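Local coordinates for protein lipocalin AI-4 (Rhodnius prolixus, PDB 5H9N) that binds cysteinyl leukotrienes such as leukotriene C4 in a lipocalin barrel, probably sequestering these mediators in the saliva of a blood-feeding insect, at residues G29-T34 and V98-A103; S52-N57 and G77-Q82; G112-G115 and P119-N122. The protein carries 1 engineered substitution. One frame throughout, in Å; residues are numbered along the deposited sequence.

Contact 1: G29-T34 and V98-A103; sequences GDWYLT and VETDYA
Trp31 meets the turn after strand 90-100 through the far rim of its indole: CH2 lies 3.4 Å from Tyr102 O and CZ2 3.5 Å from that same oxygen. The carbonyl comes in obliquely to the ring. Trp31 carries its CG beside the backbone N (chi1 -75°), a setting that sends the six-membered ring across to the other segment while the two chains stay apart. Gly29, Asp30 and Trp31 make the Gly-X-Trp signature of the first lipocalin strand. Thr100 forms the other half of the tight part, its OG1 3.9 Å from Trp31 CH2. That hydroxyl oxygen stands anti to its backbone N (chi1 -177°), where it accepts a 2.9 Å bond from Tyr102 N and closes an ST turn; it also donates to Tyr105 O. The same turn brings the Tyr102 ring back over the Thr100 methyl, CG2 sitting 3.5 Å above the ring plane and displaced toward the rim. The loose side lies beyond. Tyr102 sets out away from the 29-34 segment, its partly exposed side chain has OH bonded to Asp22 N, and Ala103 is exposed. No hydrogen bond runs directly between the segments. Arg128 joins them instead, giving NE to Tyr102 O and NH1 to Asp30 O while making a cation-pi contact with Trp31, the tryptophan-arginine pairing familiar from lipocalins. With Trp31 NE1 spent on Phe26 O, the indole meets Tyr102 O by C-H groups alone, so polar bonding between the segments is relayed by the arginine, whose charge would be expected to polarise that carbonyl.

Contact 2: S52-N57 and G77-Q82; sequences SNLQLN and GFYSFQ. With LTX ((5~{S},6~{R},7~{E},9~{E},11~{Z},14~{Z})-6-[(2~{R})-2-[[(4~{S})-4-azanyl-5-oxidanyl-5-oxidanylidene-pentanoyl]amino]-3-( 2-hydroxy-2-oxoethylamino)-3-oxidanylidene-propyl]sulfanyl-5-oxidanyl-icosa-7,9,11,14-tetraenoic acid), chain B.
Gln55 NE2, beside the contact between Leu54 and Phe81, is gripped twice: it donates to Asn53 O over 2.8 Å, nearly straight at 163° but from above the carbonyl plane, and it is also bonded to Ser68 OG. The first bond lies within the type I' turn Ser52-Gln55, which joins strands 46-51 and 55-60 of the lipocalin barrel as a beta hairpin; the second links it to strand 63-71. The turn directs Leu54 inward to strand 78-85. Its CD1 reaches the edge of the Tyr79 ring near the ring plane, 3.9 Å from CE2, and the two side chains cross at about a right angle. Tyr79 also makes an edge-to-face contact with Phe27. Leu54 O likewise meets an edge, lying 3.4 Å from Phe81 CE1 near the plane of that ring. Leu56 wedges CG between its backbone N and its carbonyl carbon (chi1 55°), which turns CD2 to the same corner, 3.4 Å from Phe81 CE1. This methyl also touches the leukotriene tail, 3.6 Å from LTX C18. Leu56 and Phe81 thus form part of the apolar wall around the fatty chain: LTX C16 lies 4.0 Å above one face of the Phe81 ring, offset toward its rim.

Contact 3: G112-G115 and P119-N122; sequences GLAG and PKDN. Engineered in segment 112-115: Ala114 (natural residue Tyr). With LTX ((5~{S},6~{R},7~{E},9~{E},11~{Z},14~{Z})-6-[(2~{R})-2-[[(4~{S})-4-azanyl-5-oxidanyl-5-oxidanylidene-pentanoyl]amino]-3-( 2-hydroxy-2-oxoethylamino)-3-oxidanylidene-propyl]sulfanyl-5-oxidanyl-icosa-7,9,11,14-tetraenoic acid), chain B.
With CG beside its backbone N (chi1 -58°), Leu113 sends CD1 on in line and turns its other branch, CD2, back to Pro119, 3.7 Å from Pro119 N and 3.9 Å from Pro119 CB, although its first bond points away. Lys120 likewise starts with CG beside its N, and its extended chain passes Ala114 loosely. The two segments are the facing ends of a beta hairpin, strands 105-112 and 120-127 with their connecting loop at the mouth of the lipocalin barrel. Gly112 and Lys120 form its antiparallel hydrogen-bonded pair: Gly112 N reaches Lys120 O at 3.0 Å, and Lys120 N returns to Gly112 O at 2.9 Å. Pro119 packs on Cys111 and Cys10, the disulfide next to this pair, while the Leu113 side and the lysine chain stay exposed. Past the pair, Leu113 leads into the engineered Ala114, whose CB lies 4.5 Å from Lys120 CD. On the ligand side, Ala114 CB is 4.0 Å from the sulfur, LTX SG2. Ala114 turns its carbonyl to the peptide head of the leukotriene, where LTX N1, the glutamyl amino group, donates to Ala114 O over 3.0 Å. Farther into the barrel, Asn122 of strand 120-127 holds the carboxylate of the fatty chain. Asn122 OD1 accepts from Asp38 N, which helps fix the rotation of the amide and present its NH2 to the ligand; Arg110 NE and Lys61 NZ also bond the leukotriene. Asp121 bridges Arg37, by a salt bridge, and Tyr109 OH. The amide bond to the ligand is almost straight: Asn122 ND2 donates to LTX O1 at 2.9 Å with an angle of 169°.

How the contacts relate
All three contacts belong to one curled antiparallel sheet and meet the same bound leukotriene at different depths. Contact 1 lies toward the tail end, with the Trp31 side chain about 4 Å from the ligand; contact 2 lines the fatty chain, and contact 3 takes its carboxylate and peptide head. The centres of contacts 1 and 2 are about 14 Å apart, those of 2 and 3 about 17 Å, and those of 1 and 3 about 21 Å, on opposite sides of the chain's centre. No two contacts touch. In sequence contact 2 is nested within the loop closed by contact 1, and contact 3 follows both.

Contact 1: G29-T34 and V98-A103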
loop_
_atom_site.group_PDB
_atom_site.type_symbol
_atom_site.label_atom_id
_atom_site.label_comp_id
_atom_site.label_asym_id
_atom_site.label_seq_id
_atom_site.Cartn_x
_atom_site.Cartn_y
_atom_site.Cartn_z
ATOM N N GLY A 29 -10.668 -0.995 -9.922
ATOM C CA GLY A 29 -10.769 -2.418 -9.639
ATOM C C GLY A 29 -10.372 -2.815 -8.226
ATOM O O GLY A 29 -10.312 -1.985 -7.321
ATOM N N ASP A 30 -10.121 -4.109 -8.044
ATOM C CA ASP A 30 -9.737 -4.695 -6.761
ATOM C C ASP A 30 -8.266 -5.048 -6.745
ATOM O O ASP A 30 -7.718 -5.488 -7.760
ATOM C CB ASP A 30 -10.536 -5.967 -6.481
ATOM C CG ASP A 30 -12.007 -5.707 -6.262
ATOM O OD1 ASP A 30 -12.356 -4.580 -5.880
ATOM O OD2 ASP A 30 -12.812 -6.642 -6.459
ATOM N N TRP A 31 -7.653 -4.889 -5.581
ATOM C CA TRP A 31 -6.274 -5.306 -5.361
ATOM C C TRP A 31 -6.220 -6.186 -4.103
ATOM O O TRP A 31 -6.681 -5.749 -3.048
ATOM C CB TRP A 31 -5.365 -4.103 -5.154
ATOM C CG TRP A 31 -5.000 -3.298 -6.372
ATOM C CD1 TRP A 31 -5.480 -2.070 -6.718
ATOM C CD2 TRP A 31 -4.045 -3.657 -7.375
ATOM N NE1 TRP A 31 -4.878 -1.634 -7.880
ATOM C CE2 TRP A 31 -3.993 -2.593 -8.300
ATOM C CE3 TRP A 31 -3.221 -4.776 -7.573
ATOM C CZ2 TRP A 31 -3.156 -2.621 -9.416
ATOM C CZ3 TRP A 31 -2.397 -4.798 -8.673
ATOM C CH2 TRP A 31 -2.355 -3.726 -9.574
ATOM N N TYR A 32 -5.622 -7.376 -4.187
ATOM C CA TYR A 32 -5.434 -8.246 -3.023
ATOM C C TYR A 32 -4.053 -8.028 -2.454
ATOM O O TYR A 32 -3.067 -8.033 -3.190
ATOM C CB TYR A 32 -5.617 -9.720 -3.408
ATOM C CG TYR A 32 -7.007 -10.039 -3.883
ATOM C CD1 TYR A 32 -7.365 -9.829 -5.209
ATOM C CD2 TYR A 32 -7.972 -10.525 -3.007
ATOM C CE1 TYR A 32 -8.646 -10.097 -5.656
ATOM C CE2 TYR A 32 -9.258 -10.804 -3.446
ATOM C CZ TYR A 32 -9.579 -10.582 -4.768
ATOM O OH TYR A 32 -10.850 -10.844 -5.233
ATOM N N LEU A 33 -3.970 -7.857 -1.136
ATOM C CA LEU A 33 -2.689 -7.705 -0.473
ATOM C C LEU A 33 -2.122 -9.102 -0.210
ATOM O O LEU A 33 -2.521 -9.775 0.747
ATOM C CB LEU A 33 -2.864 -6.900 0.822
ATOM C CG LEU A 33 -1.617 -6.701 1.688
ATOM C CD1 LEU A 33 -0.429 -6.261 0.858
ATOM C CD2 LEU A 33 -1.895 -5.697 2.814
ATOM N N THR A 34 -1.230 -9.576 -1.065
ATOM C CA THR A 34 -0.808 -10.973 -0.975
ATOM C C THR A 34 0.490 -11.194 -0.196
ATOM O O THR A 34 0.705 -12.277 0.319
ATOM C CB THR A 34 -0.663 -11.592 -2.381
ATOM O OG1 THR A 34 0.294 -10.854 -3.152
ATOM C CG2 THR A 34 -1.971 -11.576 -3.127
ATOM N N VAL A 98 5.499 2.103 -5.772
ATOM C CA VAL A 98 6.887 2.019 -6.181
ATOM C C VAL A 98 7.015 1.508 -7.612
ATOM O O VAL A 98 7.767 2.062 -8.406
ATOM C CB VAL A 98 7.677 1.117 -5.209
ATOM C CG1 VAL A 98 9.121 1.002 -5.640
ATOM C CG2 VAL A 98 7.577 1.670 -3.781
ATOM N N GLU A 99 6.273 0.457 -7.931
ATOM C CA GLU A 99 6.313 -0.152 -9.254
ATOM C C GLU A 99 5.001 -0.870 -9.487
ATOM O O GLU A 99 4.526 -1.554 -8.580
ATOM C CB GLU A 99 7.471 -1.148 -9.365
ATOM C CG GLU A 99 8.846 -0.566 -9.565
ATOM C CD GLU A 99 9.198 -0.418 -11.027
ATOM O OE1 GLU A 99 9.951 -1.270 -11.542
ATOM O OE2 GLU A 99 8.713 0.540 -11.661
ATOM N N THR A 100 4.411 -0.748 -10.673
ATOM C CA THR A 100 3.190 -1.500 -10.984
ATOM C C THR A 100 3.054 -1.687 -12.476
ATOM O O THR A 100 3.529 -0.849 -13.239
ATOM C CB THR A 100 1.915 -0.802 -10.440
ATOM O OG1 THR A 100 0.766 -1.610 -10.717
ATOM C CG2 THR A 100 1.720 0.549 -11.079
ATOM N N ASP A 101 2.434 -2.792 -12.898
ATOM C CA ASP A 101 2.072 -2.949 -14.306
ATOM C C ASP A 101 0.562 -2.788 -14.474
ATOM O O ASP A 101 0.026 -3.032 -15.551
ATOM C CB ASP A 101 2.570 -4.294 -14.865
ATOM C CG ASP A 101 1.769 -5.492 -14.372
ATOM O OD1 ASP A 101 1.052 -5.374 -13.365
ATOM O OD2 ASP A 101 1.885 -6.561 -15.005
ATOM N N TYR A 102 -0.110 -2.386 -13.392
ATOM C CA TYR A 102 -1.554 -2.075 -13.341
ATOM C C TYR A 102 -2.480 -3.279 -13.495
ATOM O O TYR A 102 -3.490 -3.368 -12.804
ATOM C CB TYR A 102 -1.924 -1.008 -14.383
ATOM C CG TYR A 102 -1.060 0.230 -14.290
ATOM C CD1 TYR A 102 -1.287 1.184 -13.310
ATOM C CD2 TYR A 102 -0.011 0.438 -15.179
ATOM C CE1 TYR A 102 -0.498 2.309 -13.212
ATOM C CE2 TYR A 102 0.785 1.561 -15.087
ATOM C CZ TYR A 102 0.533 2.495 -14.112
ATOM O OH TYR A 102 1.336 3.617 -14.029
ATOM N N ALA A 103 -2.142 -4.192 -14.396
ATOM C CA ALA A 103 -2.987 -5.332 -14.712
ATOM C C ALA A 103 -2.713 -6.580 -13.873
ATOM O O ALA A 103 -3.531 -7.504 -13.860
ATOM C CB ALA A 103 -2.834 -5.665 -16.179
#

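Contact 2: S52-N57 and G77-Q82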
loop_
_atom_site.group_PDB
_atom_site.type_symbol
_atom_site.label_atom_id
_atom_site.label_comp_id
_atom_site.label_asym_id
_atom_site.label_seq_id
_atom_site.Cartn_x
_atom_site.Cartn_y
_atom_site.Cartn_z
ATOM N N SER A 52 -13.936 5.969 -7.489
ATOM C CA SER A 52 -13.537 7.289 -7.973
ATOM C C SER A 52 -12.986 8.161 -6.865
ATOM O O SER A 52 -13.298 7.952 -5.690
ATOM C CB SER A 52 -14.722 8.019 -8.598
ATOM O OG SER A 52 -15.371 7.235 -9.571
ATOM N N ASN A 53 -12.184 9.145 -7.258
ATOM C CA ASN A 53 -11.695 10.169 -6.350
ATOM C C ASN A 53 -10.947 9.610 -5.161
ATOM O O ASN A 53 -11.102 10.098 -4.037
ATOM C CB ASN A 53 -12.856 11.039 -5.869
ATOM C CG ASN A 53 -13.562 11.735 -7.007
ATOM O OD1 ASN A 53 -12.924 12.207 -7.948
ATOM N ND2 ASN A 53 -14.888 11.793 -6.937
ATOM N N LEU A 54 -10.144 8.584 -5.423
ATOM C CA LEU A 54 -9.233 8.029 -4.427
ATOM C C LEU A 54 -9.958 7.517 -3.191
ATOM O O LEU A 54 -9.456 7.629 -2.073
ATOM C CB LEU A 54 -8.193 9.080 -4.023
ATOM C CG LEU A 54 -7.406 9.697 -5.179
ATOM C CD1 LEU A 54 -6.537 10.866 -4.699
ATOM C CD2 LEU A 54 -6.576 8.642 -5.896
ATOM N N GLN A 55 -11.145 6.948 -3.388
ATOM C CA GLN A 55 -11.823 6.275 -2.286
ATOM C C GLN A 55 -11.472 4.795 -2.286
ATOM O O GLN A 55 -11.316 4.168 -3.343
ATOM C CB GLN A 55 -13.337 6.444 -2.384
ATOM C CG GLN A 55 -13.808 7.884 -2.464
ATOM C CD GLN A 55 -13.341 8.733 -1.298
ATOM O OE1 GLN A 55 -13.755 8.529 -0.157
ATOM N NE2 GLN A 55 -12.468 9.690 -1.580
ATOM N N LEU A 56 -11.339 4.211 -1.102
ATOM C CA LEU A 56 -11.165 2.773 -1.045
ATOM C C LEU A 56 -11.793 2.181 0.197
ATOM O O LEU A 56 -12.074 2.870 1.186
ATOM C CB LEU A 56 -9.689 2.393 -1.166
ATOM C CG LEU A 56 -8.617 2.945 -0.238
ATOM C CD1 LEU A 56 -8.446 2.043 0.965
ATOM C CD2 LEU A 56 -7.318 3.055 -1.007
ATOM N N ASN A 57 -12.097 0.901 0.070
ATOM C CA ASN A 57 -12.676 0.102 1.134
ATOM C C ASN A 57 -11.838 -1.160 1.270
ATOM O O ASN A 57 -11.397 -1.703 0.266
ATOM C CB ASN A 57 -14.126 -0.277 0.817
ATOM C CG ASN A 57 -15.054 0.915 0.726
ATOM O OD1 ASN A 57 -14.635 2.066 0.844
ATOM N ND2 ASN A 57 -16.330 0.638 0.503
ATOM N N GLY A 77 4.432 11.362 -5.804
ATOM C CA GLY A 77 4.052 9.960 -5.787
ATOM C C GLY A 77 3.295 9.530 -4.551
ATOM O O GLY A 77 2.680 8.460 -4.547
ATOM N N PHE A 78 3.321 10.346 -3.509
ATOM C CA PHE A 78 2.674 9.960 -2.255
ATOM C C PHE A 78 1.228 10.418 -2.156
ATOM O O PHE A 78 0.832 11.485 -2.658
ATOM C CB PHE A 78 3.461 10.491 -1.053
ATOM C CG PHE A 78 4.561 9.564 -0.610
ATOM C CD1 PHE A 78 5.808 9.626 -1.198
ATOM C CD2 PHE A 78 4.338 8.613 0.383
ATOM C CE1 PHE A 78 6.821 8.754 -0.795
ATOM C CE2 PHE A 78 5.331 7.757 0.768
ATOM C CZ PHE A 78 6.570 7.829 0.195
ATOM N N TYR A 79 0.460 9.581 -1.466
ATOM C CA TYR A 79 -0.939 9.817 -1.162
ATOM C C TYR A 79 -1.142 9.741 0.335
ATOM O O TYR A 79 -0.487 8.947 1.017
ATOM C CB TYR A 79 -1.825 8.785 -1.866
ATOM C CG TYR A 79 -1.827 8.957 -3.361
ATOM C CD1 TYR A 79 -0.811 8.422 -4.137
ATOM C CD2 TYR A 79 -2.811 9.705 -3.991
ATOM C CE1 TYR A 79 -0.791 8.605 -5.502
ATOM C CE2 TYR A 79 -2.806 9.886 -5.352
ATOM C CZ TYR A 79 -1.803 9.333 -6.103
ATOM O OH TYR A 79 -1.788 9.523 -7.464
ATOM N N SER A 80 -2.061 10.554 0.844
ATOM C CA SER A 80 -2.510 10.493 2.227
ATOM C C SER A 80 -3.928 9.955 2.242
ATOM O O SER A 80 -4.793 10.466 1.525
ATOM C CB SER A 80 -2.462 11.875 2.875
ATOM O OG SER A 80 -3.043 11.872 4.164
ATOM N N PHE A 81 -4.167 8.931 3.050
ATOM C CA PHE A 81 -5.499 8.366 3.200
ATOM C C PHE A 81 -6.015 8.581 4.603
ATOM O O PHE A 81 -5.353 8.217 5.584
ATOM C CB PHE A 81 -5.486 6.879 2.847
ATOM C CG PHE A 81 -5.428 6.625 1.378
ATOM C CD1 PHE A 81 -6.586 6.562 0.634
ATOM C CD2 PHE A 81 -4.210 6.506 0.722
ATOM C CE1 PHE A 81 -6.543 6.361 -0.740
ATOM C CE2 PHE A 81 -4.167 6.286 -0.655
ATOM C CZ PHE A 81 -5.336 6.229 -1.381
ATOM N N GLN A 82 -7.196 9.178 4.681
ATOM C CA GLN A 82 -7.896 9.345 5.933
ATOM C C GLN A 82 -8.902 8.222 6.053
ATOM O O GLN A 82 -9.800 8.109 5.227
ATOM C CB GLN A 82 -8.587 10.704 5.982
ATOM C CG GLN A 82 -9.110 11.070 7.355
ATOM C CD GLN A 82 -8.012 11.070 8.397
ATOM O OE1 GLN A 82 -6.884 11.483 8.123
ATOM N NE2 GLN A 82 -8.333 10.600 9.600
HETATM O O2 LTX B . 1.861 -0.471 6.786
HETATM C C1 LTX B . 1.968 -1.538 7.435
HETATM O O1 LTX B . 1.626 -2.652 6.967
HETATM C C2 LTX B . 2.546 -1.478 8.829
HETATM C C3 LTX B . 1.432 -1.684 9.850
HETATM C C4 LTX B . 0.210 -0.842 9.490
HETATM C C5 LTX B . -0.795 -0.831 10.634
HETATM O O3 LTX B . -1.431 -2.111 10.757
HETATM C C6 LTX B . -1.858 0.248 10.445
HETATM C C7 LTX B . -2.704 -0.019 9.207
HETATM C C8 LTX B . -2.703 0.798 8.139
HETATM C C9 LTX B . -3.558 0.502 6.979
HETATM C C10 LTX B . -3.794 1.366 5.981
HETATM C C11 LTX B . -4.674 0.985 4.871
HETATM C C12 LTX B . -4.981 1.722 3.796
HETATM C C13 LTX B . -4.466 3.123 3.514
HETATM C C14 LTX B . -3.061 3.099 2.945
HETATM C C15 LTX B . -2.777 2.774 1.689
HETATM C C16 LTX B . -3.845 2.405 0.687
HETATM C C17 LTX B . -3.318 1.336 -0.265
HETATM C C18 LTX B . -4.312 1.119 -1.399
HETATM C C19 LTX B . -3.995 -0.130 -2.206
HETATM C C20 LTX B . -4.979 -0.299 -3.348
HETATM O O32 LTX B . -7.605 -2.667 9.720
HETATM C C21 LTX B . -6.760 -1.841 10.113
HETATM O O31 LTX B . -5.566 -1.852 9.749
HETATM C CA3 LTX B . -7.207 -0.779 11.082
HETATM N N3 LTX B . -6.105 0.119 11.390
HETATM C C22 LTX B . -6.113 0.966 12.414
HETATM O O33 LTX B . -7.064 1.035 13.173
HETATM C CA2 LTX B . -4.926 1.861 12.642
HETATM C CB2 LTX B . -3.833 1.675 11.590
HETATM S SG2 LTX B . -2.835 0.263 11.928
HETATM N N2 LTX B . -4.415 1.692 13.986
HETATM C CD1 LTX B . -4.176 2.731 14.774
HETATM O OE1 LTX B . -4.008 3.866 14.352
HETATM C CG1 LTX B . -4.116 2.396 16.246
HETATM C CB1 LTX B . -3.523 3.541 17.053
HETATM C CA1 LTX B . -3.009 3.014 18.390
HETATM N N1 LTX B . -2.157 1.830 18.157
HETATM C C23 LTX B . -4.149 2.631 19.284
HETATM O O11 LTX B . -4.186 1.464 19.733
HETATM O O12 LTX B . -5.011 3.494 19.551
#

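Contact 3: G112-G115 and P119-N122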
loop_
_atom_site.group_PDB
_atom_site.type_symbol
_atom_site.label_atom_id
_atom_site.label_comp_id
_atom_site.label_asym_id
_atom_site.label_seq_id
_atom_site.Cartn_x
_atom_site.Cartn_y
_atom_site.Cartn_z
ATOM N N GLY A 112 2.860 5.308 8.386
ATOM C CA GLY A 112 1.961 6.150 9.144
ATOM C C GLY A 112 2.133 5.958 10.630
ATOM O O GLY A 112 2.758 4.991 11.091
ATOM N N LEU A 113 1.580 6.891 11.390
ATOM C CA LEU A 113 1.551 6.775 12.837
ATOM C C LEU A 113 0.466 5.777 13.232
ATOM O O LEU A 113 -0.652 5.829 12.719
ATOM C CB LEU A 113 1.299 8.134 13.485
ATOM C CG LEU A 113 2.304 9.237 13.161
ATOM C CD1 LEU A 113 1.983 10.483 13.973
ATOM C CD2 LEU A 113 3.731 8.782 13.418
ATOM N N ALA A 114 0.800 4.858 14.131
ATOM C CA ALA A 114 -0.147 3.825 14.532
ATOM C C ALA A 114 0.089 3.379 15.969
ATOM O O ALA A 114 0.192 2.185 16.249
ATOM C CB ALA A 114 -0.061 2.635 13.589
ATOM N N GLY A 115 0.178 4.346 16.877
ATOM C CA GLY A 115 0.334 4.043 18.289
ATOM C C GLY A 115 1.546 4.680 18.932
ATOM O O GLY A 115 1.755 4.552 20.139
ATOM N N PRO A 119 6.646 6.458 13.222
ATOM C CA PRO A 119 5.742 5.798 12.281
ATOM C C PRO A 119 6.157 4.359 12.033
ATOM O O PRO A 119 7.330 4.016 12.166
ATOM C CB PRO A 119 5.879 6.635 11.004
ATOM C CG PRO A 119 7.208 7.293 11.118
ATOM C CD PRO A 119 7.455 7.514 12.586
ATOM N N LYS A 120 5.179 3.526 11.702
ATOM C CA LYS A 120 5.425 2.179 11.215
ATOM C C LYS A 120 5.364 2.207 9.709
ATOM O O LYS A 120 4.536 2.921 9.131
ATOM C CB LYS A 120 4.380 1.192 11.733
ATOM C CG LYS A 120 4.405 0.914 13.212
ATOM C CD LYS A 120 3.395 -0.179 13.517
ATOM C CE LYS A 120 3.381 -0.531 14.984
ATOM N NZ LYS A 120 2.434 -1.645 15.250
ATOM N N ASP A 121 6.210 1.430 9.049
ATOM C CA ASP A 121 6.129 1.376 7.595
ATOM C C ASP A 121 6.222 -0.065 7.109
ATOM O O ASP A 121 6.376 -1.002 7.908
ATOM C CB ASP A 121 7.181 2.288 6.929
ATOM C CG ASP A 121 8.605 1.844 7.135
ATOM O OD1 ASP A 121 8.852 0.774 7.728
ATOM O OD2 ASP A 121 9.497 2.581 6.658
ATOM N N ASN A 122 6.100 -0.247 5.805
ATOM C CA ASN A 122 6.057 -1.577 5.229
ATOM C C ASN A 122 6.195 -1.459 3.731
ATOM O O ASN A 122 5.894 -0.399 3.150
ATOM C CB ASN A 122 4.748 -2.282 5.590
ATOM C CG ASN A 122 4.917 -3.779 5.764
ATOM O OD1 ASN A 122 5.932 -4.368 5.372
ATOM N ND2 ASN A 122 3.915 -4.407 6.363
HETATM O O2 LTX B . 1.861 -0.471 6.786
HETATM C C1 LTX B . 1.968 -1.538 7.435
HETATM O O1 LTX B . 1.626 -2.652 6.967
HETATM C C2 LTX B . 2.546 -1.478 8.829
HETATM C C3 LTX B . 1.432 -1.684 9.850
HETATM C C4 LTX B . 0.210 -0.842 9.490
HETATM C C5 LTX B . -0.795 -0.831 10.634
HETATM O O3 LTX B . -1.431 -2.111 10.757
HETATM C C6 LTX B . -1.858 0.248 10.445
HETATM C C7 LTX B . -2.704 -0.019 9.207
HETATM C C8 LTX B . -2.703 0.798 8.139
HETATM C C9 LTX B . -3.558 0.502 6.979
HETATM C C10 LTX B . -3.794 1.366 5.981
HETATM C C11 LTX B . -4.674 0.985 4.871
HETATM C C12 LTX B . -4.981 1.722 3.796
HETATM C C13 LTX B . -4.466 3.123 3.514
HETATM C C14 LTX B . -3.061 3.099 2.945
HETATM C C15 LTX B . -2.777 2.774 1.689
HETATM C C16 LTX B . -3.845 2.405 0.687
HETATM C C17 LTX B . -3.318 1.336 -0.265
HETATM C C18 LTX B . -4.312 1.119 -1.399
HETATM C C19 LTX B . -3.995 -0.130 -2.206
HETATM C C20 LTX B . -4.979 -0.299 -3.348
HETATM O O32 LTX B . -7.605 -2.667 9.720
HETATM C C21 LTX B . -6.760 -1.841 10.113
HETATM O O31 LTX B . -5.566 -1.852 9.749
HETATM C CA3 LTX B . -7.207 -0.779 11.082
HETATM N N3 LTX B . -6.105 0.119 11.390
HETATM C C22 LTX B . -6.113 0.966 12.414
HETATM O O33 LTX B . -7.064 1.035 13.173
HETATM C CA2 LTX B . -4.926 1.861 12.642
HETATM C CB2 LTX B . -3.833 1.675 11.590
HETATM S SG2 LTX B . -2.835 0.263 11.928
HETATM N N2 LTX B . -4.415 1.692 13.986
HETATM C CD1 LTX B . -4.176 2.731 14.774
HETATM O OE1 LTX B . -4.008 3.866 14.352
HETATM C CG1 LTX B . -4.116 2.396 16.246
HETATM C CB1 LTX B . -3.523 3.541 17.053
HETATM C CA1 LTX B . -3.009 3.014 18.390
HETATM N N1 LTX B . -2.157 1.830 18.157
HETATM C C23 LTX B . -4.149 2.631 19.284
HETATM O O11 LTX B . -4.186 1.464 19.733
HETATM O O12 LTX B . -5.011 3.494 19.551
#